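Local coordinates for protein N-acetyltransferase (Trypanosoma brucei, PDB 3I3G) that probably catalyses the transfer of an acetyl group from acetyl-CoA to D-glucosamine 6-phosphate, a step on the route to UDP-N-acetylglucosamine, at residues L21-L26 with K115-D120. Numbering follows the deposited sequence. Where two conformers were deposited one is given.
Sequences LELRVL and KALIMD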
ATOM      1  N   LEU A  21      -3.151 -10.659 -27.675  1.00 22.29           N
ATOM      2  CA  LEU A  21      -3.186  -9.955 -26.399  1.00 21.76           C
ATOM      3  C   LEU A  21      -2.349  -8.712 -26.443  1.00 21.38           C
ATOM      4  O   LEU A  21      -1.346  -8.664 -27.091  1.00 21.32           O
ATOM      5  CB  LEU A  21      -2.646 -10.816 -25.285  1.00 21.80           C
ATOM      6  CG  LEU A  21      -3.427 -12.023 -24.883  1.00 21.88           C
ATOM      7  CD1 LEU A  21      -2.646 -12.865 -23.947  1.00 21.91           C
ATOM      8  CD2 LEU A  21      -4.712 -11.670 -24.286  1.00 21.84           C
ATOM      9  N   GLU A  22      -2.766  -7.740 -25.675  1.00 20.83           N
ATOM     10  CA  GLU A  22      -1.999  -6.511 -25.548  1.00 20.43           C
ATOM     11  C   GLU A  22      -1.899  -6.092 -24.088  1.00 19.89           C
ATOM     12  O   GLU A  22      -2.890  -6.114 -23.357  1.00 19.72           O
ATOM     13  CB  GLU A  22      -2.625  -5.390 -26.379  1.00 20.54           C
ATOM     14  CG  GLU A  22      -4.071  -5.094 -26.036  1.00 21.26           C
ATOM     15  CD  GLU A  22      -4.660  -3.996 -26.900  1.00 22.26           C
ATOM     16  OE1 GLU A  22      -5.840  -3.637 -26.684  1.00 22.44           O
ATOM     17  OE2 GLU A  22      -3.944  -3.495 -27.793  1.00 22.79           O
ATOM     18  N   LEU A  23      -0.694  -5.723 -23.672  1.00 19.34           N
ATOM     19  CA  LEU A  23      -0.464  -5.234 -22.321  1.00 18.82           C
ATOM     20  C   LEU A  23      -0.508  -3.712 -22.326  1.00 18.46           C
ATOM     21  O   LEU A  23       0.293  -3.066 -22.998  1.00 18.41           O
ATOM     22  CB  LEU A  23       0.888  -5.722 -21.802  1.00 18.83           C
ATOM     23  CG  LEU A  23       1.290  -5.295 -20.390  1.00 18.90           C
ATOM     24  CD1 LEU A  23       0.222  -5.683 -19.385  1.00 18.88           C
ATOM     25  CD2 LEU A  23       2.628  -5.909 -20.014  1.00 19.07           C
ATOM     26  N   ARG A  24      -1.452  -3.142 -21.584  1.00 17.93           N
ATOM     27  CA  ARG A  24      -1.636  -1.698 -21.580  1.00 17.57           C
ATOM     28  C   ARG A  24      -2.276  -1.199 -20.288  1.00 17.25           C
ATOM     29  O   ARG A  24      -2.664  -1.989 -19.427  1.00 17.13           O
ATOM     30  CB  ARG A  24      -2.485  -1.270 -22.779  1.00 17.51           C
ATOM     31  CG  ARG A  24      -3.834  -1.974 -22.866  1.00 17.47           C
ATOM     32  CD  ARG A  24      -4.690  -1.395 -23.982  1.00 17.21           C
ATOM     33  NE  ARG A  24      -5.978  -2.073 -24.095  1.00 17.18           N
ATOM     34  CZ  ARG A  24      -7.014  -1.844 -23.294  1.00 16.88           C
ATOM     35  NH1 ARG A  24      -6.914  -0.956 -22.314  1.00 16.84           N
ATOM     36  NH2 ARG A  24      -8.150  -2.506 -23.469  1.00 16.73           N
ATOM     37  N   VAL A  25      -2.383   0.119 -20.160  1.00 17.03           N
ATOM     38  CA  VAL A  25      -3.002   0.722 -18.987  0.50 16.89           C
ATOM     39  C   VAL A  25      -4.518   0.568 -19.036  1.00 16.82           C
ATOM     40  O   VAL A  25      -5.122   0.602 -20.109  1.00 16.75           O
ATOM     41  CB  VAL A  25      -2.654   2.218 -18.871  0.50 16.93           C
ATOM     42  CG1 VAL A  25      -1.147   2.407 -18.812  0.50 16.89           C
ATOM     43  CG2 VAL A  25      -3.253   2.993 -20.034  0.50 16.81           C
ATOM     44  N   LEU A  26      -5.125   0.397 -17.866  1.00 16.71           N
ATOM     45  CA  LEU A  26      -6.571   0.266 -17.758  1.00 16.69           C
ATOM     46  C   LEU A  26      -7.261   1.538 -18.245  1.00 16.70           C
ATOM     47  O   LEU A  26      -6.845   2.643 -17.901  1.00 16.70           O
ATOM     48  CB  LEU A  26      -6.959  -0.007 -16.306  1.00 16.72           C
ATOM     49  CG  LEU A  26      -8.451  -0.105 -15.989  1.00 16.60           C
ATOM     50  CD1 LEU A  26      -9.028  -1.383 -16.567  1.00 16.54           C
ATOM     51  CD2 LEU A  26      -8.677  -0.048 -14.489  1.00 16.59           C
ATOM     52  N   LYS A 115       3.457 -13.517 -14.839  1.00 18.21           N
ATOM     53  CA  LYS A 115       4.858 -13.117 -14.909  1.00 18.11           C
ATOM     54  C   LYS A 115       5.022 -11.798 -15.658  1.00 17.89           C
ATOM     55  O   LYS A 115       5.722 -10.896 -15.200  1.00 17.88           O
ATOM     56  CB  LYS A 115       5.688 -14.211 -15.584  1.00 18.27           C
ATOM     57  CG  LYS A 115       7.136 -13.828 -15.847  1.00 18.94           C
ATOM     58  CD  LYS A 115       7.931 -15.022 -16.356  1.00 19.97           C
ATOM     59  CE  LYS A 115       9.365 -14.641 -16.682  1.00 20.64           C
ATOM     60  NZ  LYS A 115      10.256 -14.747 -15.495  1.00 21.56           N
ATOM     61  N   ALA A 116       4.373 -11.694 -16.813  1.00 17.55           N
ATOM     62  CA  ALA A 116       4.472 -10.495 -17.639  1.00 17.32           C
ATOM     63  C   ALA A 116       3.989  -9.258 -16.885  1.00 17.19           C
ATOM     64  O   ALA A 116       4.636  -8.212 -16.909  1.00 17.10           O
ATOM     65  CB  ALA A 116       3.688 -10.674 -18.930  1.00 17.32           C
ATOM     66  N   LEU A 117       2.846  -9.386 -16.220  1.00 17.05           N
ATOM     67  CA  LEU A 117       2.280  -8.281 -15.452  1.00 16.99           C
ATOM     68  C   LEU A 117       3.221  -7.830 -14.338  1.00 17.02           C
ATOM     69  O   LEU A 117       3.520  -6.643 -14.209  1.00 16.94           O
ATOM     70  CB  LEU A 117       0.921  -8.674 -14.869  1.00 16.95           C
ATOM     71  CG  LEU A 117      -0.252  -8.697 -15.854  1.00 16.78           C
ATOM     72  CD1 LEU A 117      -1.450  -9.423 -15.259  1.00 16.79           C
ATOM     73  CD2 LEU A 117      -0.626  -7.285 -16.267  1.00 16.89           C
ATOM     74  N   ILE A 118       3.688  -8.783 -13.537  1.00 17.11           N
ATOM     75  CA  ILE A 118       4.579  -8.473 -12.421  1.00 17.28           C
ATOM     76  C   ILE A 118       5.873  -7.811 -12.892  1.00 17.46           C
ATOM     77  O   ILE A 118       6.295  -6.794 -12.344  1.00 17.40           O
ATOM     78  CB  ILE A 118       4.912  -9.728 -11.595  1.00 17.23           C
ATOM     79  CG1 ILE A 118       3.637 -10.316 -10.985  1.00 17.19           C
ATOM     80  CG2 ILE A 118       5.922  -9.396 -10.508  1.00 17.24           C
ATOM     81  CD1 ILE A 118       2.890  -9.358 -10.074  1.00 17.13           C
ATOM     82  N   MET A 119       6.502  -8.396 -13.907  1.00 17.70           N
ATOM     83  CA  MET A 119       7.737  -7.844 -14.454  1.00 18.08           C
ATOM     84  C   MET A 119       7.525  -6.416 -14.942  1.00 17.96           C
ATOM     85  O   MET A 119       8.354  -5.539 -14.702  1.00 17.92           O
ATOM     86  CB  MET A 119       8.263  -8.721 -15.592  1.00 18.34           C
ATOM     87  CG  MET A 119       8.762 -10.086 -15.147  1.00 19.49           C
ATOM     88  SD  MET A 119      10.163  -9.985 -14.013  1.00 23.00           S
ATOM     89  CE  MET A 119       9.369  -9.351 -12.539  1.00 22.21           C
ATOM     90  N   ASP A 120       6.407  -6.188 -15.624  1.00 17.91           N
ATOM     91  CA  ASP A 120       6.070  -4.860 -16.120  1.00 17.97           C
ATOM     92  C   ASP A 120       6.037  -3.848 -14.981  1.00 17.99           C
ATOM     93  O   ASP A 120       6.640  -2.780 -15.070  1.00 17.96           O
ATOM     94  CB  ASP A 120       4.716  -4.882 -16.834  1.00 17.97           C
ATOM     95  CG  ASP A 120       4.382  -3.557 -17.494  1.00 18.02           C
ATOM     96  OD1 ASP A 120       5.191  -3.077 -18.315  1.00 18.08           O
ATOM     97  OD2 ASP A 120       3.305  -2.999 -17.199  1.00 18.30           O
TER
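Leu23 reaches from strand 21-25 to helix 113-127 and touches Leu117 with one methyl and Asp120 with the other. Its CB leaves the strand toward the helix, and with CG anti to the backbone N (chi1 180°) the fork of the side chain opens between the two helical residues. CD1 meets Leu117 CD2 at 3.6 Å. Leu117 itself starts out along the flank of the helix; its CG lies anti to the carbonyl carbon (chi1 -76°), and CD2 is the methyl that meets the strand, the two leucines crossing at a slant. Phe69 on the neighbouring strand 65-71 packs against both of them and against Ala116, while Leu117 also rests on Ala81.

The other methyl, Leu23 CD2, lies over the flat of the Asp120 carboxylate, above CG and 3.9 Å from Asp120 CG, with both oxygens only slightly farther away. Leu23 CD2 also passes 4.4 Å from Ala116 O, the carbonyl one helical turn back that accepts the backbone N-H of Asp120. Asp120 comes to Leu23 from the opposite direction, and its OD2 is engaged in a salt bridge with Lys67; an apolar methyl thus lies beside a paired charge.

No hydrogen bond links the two segments; the axes of strand 21-25 and helix 115-120 come within 10.5 Å at closest, their directions 30° apart. Through Leu23 the helix packs on the sheet at its first strand, the outermost within this chain. As in other GNAT enzymes, the loop leading from strand 96-104 into this helix probably binds the pyrophosphate of acetyl-CoA.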